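Local atomic coordinates of TlmII (Streptoalloteichus hindustanus, PDB entry 4HVM), a protein that probably acts in tallysomycin biosynthesis as a condensation-type protein of nonribosomal peptide assembly, with a likely ability to bind phosphopantetheine. Residues R51-F63 with A156-Y170. Sequence-based numbering, arbitrary orientation.
Sequences RLAAAADEVLDAF and AVWQAYYGRFRPAQY
V157 enters the opposing helix as a knob, seated in a hole made by L52, A55, A56 and V59. Its two methyls divide the work: CG1 lies against the backbone of A56, while CG2 meets CG2 of V59 at 3.8 Å. Small residues let the helices come close, with axes 8.1 Å apart at 122°; the methyls of A55 and A160 meet at 3.8 Å, A55 CB to A160 CB, and such small side chains suit this close crossing. L52 spreads its fork over W158, its CD1 lying 4.0 Å from the centroid of the indole six-membered ring in a CH-pi contact, nearly on the ring normal.

Both helices belong to the N-terminal part of the condensation fold, which resembles chloramphenicol acetyltransferase, and they pack on one mixed sheet: L52 also reaches L126 and V134, and V157 and W158 reach L136.

Aromatic contacts take over beyond the helix ends. With CG anti to its carbonyl carbon (chi1 -71°), F63 presents its edge to the face of Y170, CZ standing 3.7 Å from Y170 CG with ring planes at 82°. F165 meets F63 obliquely, and its own edge takes the methyl of A62.

Near the start of helix 49-62, R51 brings the aliphatic part of its bent chain against Y161, R51 CG 3.5 Å from Y161 CE1, and its guanidinium over the backbone of that tyrosine. An alanine here, without the guanidinium and the methylenes, would be likely to leave this part of the Y161 ring less covered and the end of helix 147-161 without a positive charge nearby. The phenol OH of Y161 is hydrogen-bonded to the backbone N of D48.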
loop_
_atom_site.group_PDB
_atom_site.type_symbol
_atom_site.label_atom_id
_atom_site.label_comp_id
_atom_site.label_asym_id
_atom_site.label_seq_id
_atom_site.Cartn_x
_atom_site.Cartn_y
_atom_site.Cartn_z
ATOM N N ARG A 51 19.503 -23.464 4.773
ATOM C CA ARG A 51 19.636 -23.109 3.367
ATOM C C ARG A 51 18.785 -21.886 3.058
ATOM O O ARG A 51 19.198 -21.003 2.307
ATOM C CB ARG A 51 19.221 -24.278 2.472
ATOM C CG ARG A 51 19.363 -23.997 0.985
ATOM C CD ARG A 51 20.817 -23.763 0.608
ATOM N NE ARG A 51 20.956 -23.140 -0.707
ATOM C CZ ARG A 51 21.079 -21.830 -0.905
ATOM N NH1 ARG A 51 21.081 -20.995 0.128
ATOM N NH2 ARG A 51 21.202 -21.353 -2.136
ATOM N N LEU A 52 17.594 -21.838 3.645
ATOM C CA LEU A 52 16.694 -20.710 3.458
ATOM C C LEU A 52 17.231 -19.466 4.156
ATOM O O LEU A 52 17.114 -18.355 3.637
ATOM C CB LEU A 52 15.298 -21.049 3.980
ATOM C CG LEU A 52 14.215 -19.981 3.807
ATOM C CD1 LEU A 52 14.027 -19.611 2.341
ATOM C CD2 LEU A 52 12.909 -20.459 4.414
ATOM N N ALA A 53 17.821 -19.663 5.333
ATOM C CA ALA A 53 18.422 -18.571 6.088
ATOM C C ALA A 53 19.601 -17.976 5.328
ATOM O O ALA A 53 19.796 -16.761 5.322
ATOM C CB ALA A 53 18.871 -19.058 7.457
ATOM N N ALA A 54 20.379 -18.839 4.683
ATOM C CA ALA A 54 21.506 -18.394 3.879
ATOM C C ALA A 54 21.016 -17.625 2.660
ATOM O O ALA A 54 21.654 -16.669 2.217
ATOM C CB ALA A 54 22.345 -19.583 3.449
ATOM N N ALA A 55 19.875 -18.047 2.125
ATOM C CA ALA A 55 19.292 -17.394 0.962
ATOM C C ALA A 55 18.853 -15.977 1.308
ATOM O O ALA A 55 18.994 -15.058 0.501
ATOM C CB ALA A 55 18.119 -18.200 0.431
ATOM N N ALA A 56 18.322 -15.808 2.514
ATOM C CA ALA A 56 17.860 -14.502 2.965
ATOM C C ALA A 56 19.027 -13.531 3.094
ATOM O O ALA A 56 18.927 -12.370 2.697
ATOM C CB ALA A 56 17.131 -14.631 4.285
ATOM N N ASP A 57 20.130 -14.018 3.653
ATOM C CA ASP A 57 21.334 -13.212 3.815
ATOM C C ASP A 57 21.885 -12.784 2.462
ATOM O O ASP A 57 22.406 -11.678 2.313
ATOM C CB ASP A 57 22.401 -13.993 4.584
ATOM C CG ASP A 57 22.053 -14.166 6.050
ATOM O OD1 ASP A 57 21.452 -13.238 6.631
ATOM O OD2 ASP A 57 22.382 -15.228 6.623
ATOM N N GLU A 58 21.763 -13.669 1.478
ATOM C CA GLU A 58 22.244 -13.399 0.129
ATOM C C GLU A 58 21.456 -12.260 -0.511
ATOM O O GLU A 58 22.026 -11.399 -1.184
ATOM C CB GLU A 58 22.147 -14.664 -0.728
ATOM C CG GLU A 58 22.609 -14.497 -2.166
ATOM C CD GLU A 58 22.514 -15.788 -2.956
ATOM O OE1 GLU A 58 22.429 -16.866 -2.329
ATOM O OE2 GLU A 58 22.520 -15.722 -4.204
ATOM N N VAL A 59 20.145 -12.260 -0.290
ATOM C CA VAL A 59 19.275 -11.224 -0.834
ATOM C C VAL A 59 19.484 -9.898 -0.112
ATOM O O VAL A 59 19.501 -8.837 -0.740
ATOM C CB VAL A 59 17.792 -11.638 -0.754
ATOM C CG1 VAL A 59 16.893 -10.497 -1.203
ATOM C CG2 VAL A 59 17.552 -12.872 -1.604
ATOM N N LEU A 60 19.660 -9.965 1.206
ATOM C CA LEU A 60 19.932 -8.771 2.007
ATOM C C LEU A 60 21.240 -8.110 1.586
ATOM O O LEU A 60 21.418 -6.904 1.751
ATOM C CB LEU A 60 19.979 -9.110 3.501
ATOM C CG LEU A 60 18.638 -9.456 4.160
ATOM C CD1 LEU A 60 18.817 -9.754 5.644
ATOM C CD2 LEU A 60 17.618 -8.342 3.941
ATOM N N ASP A 61 22.148 -8.911 1.042
ATOM C CA ASP A 61 23.433 -8.414 0.577
ATOM C C ASP A 61 23.308 -7.800 -0.810
ATOM O O ASP A 61 23.803 -6.701 -1.061
ATOM C CB ASP A 61 24.462 -9.547 0.558
ATOM C CG ASP A 61 25.768 -9.146 -0.109
ATOM O OD1 ASP A 61 26.673 -8.652 0.598
ATOM O OD2 ASP A 61 25.895 -9.334 -1.340
ATOM N N ALA A 62 22.640 -8.520 -1.706
ATOM C CA ALA A 62 22.539 -8.121 -3.105
ATOM C C ALA A 62 21.764 -6.821 -3.297
ATOM O O ALA A 62 21.942 -6.134 -4.300
ATOM C CB ALA A 62 21.912 -9.235 -3.928
ATOM N N PHE A 63 20.900 -6.496 -2.341
ATOM C CA PHE A 63 20.106 -5.273 -2.408
ATOM C C PHE A 63 20.501 -4.292 -1.309
ATOM O O PHE A 63 19.916 -4.305 -0.227
ATOM C CB PHE A 63 18.614 -5.587 -2.281
ATOM C CG PHE A 63 18.028 -6.275 -3.479
ATOM C CD1 PHE A 63 17.842 -5.589 -4.669
ATOM C CD2 PHE A 63 17.638 -7.601 -3.408
ATOM C CE1 PHE A 63 17.292 -6.220 -5.768
ATOM C CE2 PHE A 63 17.087 -8.236 -4.502
ATOM C CZ PHE A 63 16.913 -7.546 -5.683
ATOM N N ALA A 156 12.485 -13.102 -4.161
ATOM C CA ALA A 156 13.916 -13.187 -4.431
ATOM C C ALA A 156 14.628 -14.142 -3.473
ATOM O O ALA A 156 15.598 -14.802 -3.849
ATOM C CB ALA A 156 14.550 -11.805 -4.368
ATOM N N VAL A 157 14.143 -14.212 -2.236
ATOM C CA VAL A 157 14.721 -15.107 -1.240
ATOM C C VAL A 157 14.489 -16.564 -1.624
ATOM O O VAL A 157 15.396 -17.391 -1.538
ATOM C CB VAL A 157 14.152 -14.840 0.166
ATOM C CG1 VAL A 157 14.713 -15.840 1.165
ATOM C CG2 VAL A 157 14.464 -13.415 0.602
ATOM N N TRP A 158 13.274 -16.873 -2.060
ATOM C CA TRP A 158 12.959 -18.223 -2.509
ATOM C C TRP A 158 13.692 -18.574 -3.800
ATOM O O TRP A 158 14.017 -19.737 -4.043
ATOM C CB TRP A 158 11.450 -18.399 -2.680
ATOM C CG TRP A 158 10.727 -18.623 -1.382
ATOM C CD1 TRP A 158 9.870 -17.763 -0.758
ATOM C CD2 TRP A 158 10.812 -19.783 -0.544
ATOM N NE1 TRP A 158 9.410 -18.320 0.414
ATOM C CE2 TRP A 158 9.975 -19.561 0.567
ATOM C CE3 TRP A 158 11.513 -20.989 -0.629
ATOM C CZ2 TRP A 158 9.820 -20.501 1.586
ATOM C CZ3 TRP A 158 11.359 -21.921 0.382
ATOM C CH2 TRP A 158 10.519 -21.673 1.475
ATOM N N GLN A 159 13.945 -17.566 -4.629
ATOM C CA GLN A 159 14.731 -17.764 -5.839
ATOM C C GLN A 159 16.162 -18.164 -5.492
ATOM O O GLN A 159 16.742 -19.044 -6.130
ATOM C CB GLN A 159 14.739 -16.500 -6.703
ATOM C CG GLN A 159 13.493 -16.308 -7.559
ATOM C CD GLN A 159 13.633 -15.161 -8.549
ATOM O OE1 GLN A 159 14.579 -14.375 -8.480
ATOM N NE2 GLN A 159 12.690 -15.065 -9.482
ATOM N N ALA A 160 16.722 -17.511 -4.478
ATOM C CA ALA A 160 18.077 -17.801 -4.031
ATOM C C ALA A 160 18.159 -19.193 -3.424
ATOM O O ALA A 160 19.193 -19.856 -3.512
ATOM C CB ALA A 160 18.538 -16.754 -3.027
ATOM N N TYR A 161 17.060 -19.633 -2.817
ATOM C CA TYR A 161 16.991 -20.946 -2.184
ATOM C C TYR A 161 17.199 -22.066 -3.199
ATOM O O TYR A 161 17.767 -23.111 -2.877
ATOM C CB TYR A 161 15.646 -21.112 -1.474
ATOM C CG TYR A 161 15.459 -22.440 -0.773
ATOM C CD1 TYR A 161 16.000 -22.663 0.486
ATOM C CD2 TYR A 161 14.730 -23.466 -1.364
ATOM C CE1 TYR A 161 15.826 -23.871 1.137
ATOM C CE2 TYR A 161 14.552 -24.680 -0.721
ATOM C CZ TYR A 161 15.102 -24.876 0.529
ATOM O OH TYR A 161 14.928 -26.083 1.172
ATOM N N TYR A 162 16.739 -21.838 -4.426
ATOM C CA TYR A 162 16.864 -22.828 -5.489
ATOM C C TYR A 162 18.021 -22.514 -6.429
ATOM O O TYR A 162 18.286 -23.264 -7.368
ATOM C CB TYR A 162 15.562 -22.933 -6.285
ATOM C CG TYR A 162 14.476 -23.710 -5.580
ATOM C CD1 TYR A 162 14.634 -25.060 -5.308
ATOM C CD2 TYR A 162 13.290 -23.098 -5.195
ATOM C CE1 TYR A 162 13.647 -25.781 -4.666
ATOM C CE2 TYR A 162 12.295 -23.811 -4.552
ATOM C CZ TYR A 162 12.481 -25.153 -4.290
ATOM O OH TYR A 162 11.497 -25.871 -3.653
ATOM N N GLY A 163 18.706 -21.405 -6.172
ATOM C CA GLY A 163 19.810 -20.980 -7.013
ATOM C C GLY A 163 19.333 -20.312 -8.288
ATOM O O GLY A 163 19.998 -20.374 -9.324
ATOM N N ARG A 164 18.173 -19.667 -8.210
ATOM C CA ARG A 164 17.575 -19.030 -9.378
ATOM C C ARG A 164 17.629 -17.508 -9.278
ATOM O O ARG A 164 17.139 -16.800 -10.159
ATOM C CB ARG A 164 16.130 -19.501 -9.558
ATOM C CG ARG A 164 15.970 -21.007 -9.438
ATOM C CD ARG A 164 14.695 -21.495 -10.102
ATOM N NE ARG A 164 14.624 -22.953 -10.129
ATOM C CZ ARG A 164 13.744 -23.644 -10.845
ATOM N NH1 ARG A 164 12.857 -23.009 -11.600
ATOM N NH2 ARG A 164 13.752 -24.969 -10.809
ATOM N N PHE A 165 18.234 -17.011 -8.205
ATOM C CA PHE A 165 18.333 -15.575 -7.989
ATOM C C PHE A 165 19.476 -14.959 -8.788
ATOM O O PHE A 165 20.648 -15.255 -8.549
ATOM C CB PHE A 165 18.498 -15.263 -6.502
ATOM C CG PHE A 165 18.679 -13.801 -6.208
ATOM C CD1 PHE A 165 17.628 -12.914 -6.370
ATOM C CD2 PHE A 165 19.894 -13.313 -5.759
ATOM C CE1 PHE A 165 17.786 -11.566 -6.097
ATOM C CE2 PHE A 165 20.060 -11.965 -5.482
ATOM C CZ PHE A 165 19.004 -11.090 -5.652
ATOM N N ARG A 166 19.120 -14.111 -9.748
ATOM C CA ARG A 166 20.098 -13.347 -10.508
ATOM C C ARG A 166 19.865 -11.859 -10.281
ATOM O O ARG A 166 18.828 -11.327 -10.671
ATOM C CB ARG A 166 20.008 -13.680 -11.997
ATOM C CG ARG A 166 20.308 -15.136 -12.309
ATOM C CD ARG A 166 20.413 -15.388 -13.806
ATOM N NE ARG A 166 19.194 -15.010 -14.515
ATOM C CZ ARG A 166 18.978 -15.240 -15.806
ATOM N NH1 ARG A 166 19.900 -15.853 -16.537
ATOM N NH2 ARG A 166 17.837 -14.859 -16.366
ATOM N N PRO A 167 20.831 -11.185 -9.635
ATOM C CA PRO A 167 20.715 -9.769 -9.265
ATOM C C PRO A 167 20.585 -8.848 -10.474
ATOM O O PRO A 167 19.976 -7.783 -10.372
ATOM C CB PRO A 167 22.035 -9.489 -8.534
ATOM C CG PRO A 167 22.514 -10.825 -8.082
ATOM C CD PRO A 167 22.092 -11.774 -9.156
ATOM N N ALA A 168 21.153 -9.260 -11.602
ATOM C CA ALA A 168 21.108 -8.459 -12.822
ATOM C C ALA A 168 19.702 -8.410 -13.410
ATOM O O ALA A 168 19.380 -7.523 -14.199
ATOM C CB ALA A 168 22.093 -8.992 -13.846
ATOM N N GLN A 169 18.871 -9.371 -13.023
ATOM C CA GLN A 169 17.487 -9.419 -13.477
ATOM C C GLN A 169 16.707 -8.234 -12.917
ATOM O O GLN A 169 15.721 -7.789 -13.506
ATOM C CB GLN A 169 16.832 -10.729 -13.034
ATOM C CG GLN A 169 15.622 -11.149 -13.854
ATOM C CD GLN A 169 16.004 -11.887 -15.125
ATOM O OE1 GLN A 169 17.181 -11.982 -15.472
ATOM N NE2 GLN A 169 15.007 -12.421 -15.821
ATOM N N TYR A 170 17.156 -7.729 -11.772
ATOM C CA TYR A 170 16.507 -6.598 -11.120
ATOM C C TYR A 170 17.256 -5.304 -11.417
ATOM O O TYR A 170 18.450 -5.317 -11.716
ATOM C CB TYR A 170 16.434 -6.815 -9.605
ATOM C CG TYR A 170 15.708 -8.077 -9.185
ATOM C CD1 TYR A 170 16.380 -9.291 -9.103
ATOM C CD2 TYR A 170 14.353 -8.054 -8.867
ATOM C CE1 TYR A 170 15.726 -10.445 -8.722
ATOM C CE2 TYR A 170 13.689 -9.208 -8.485
ATOM C CZ TYR A 170 14.382 -10.399 -8.414
ATOM O OH TYR A 170 13.726 -11.548 -8.034
#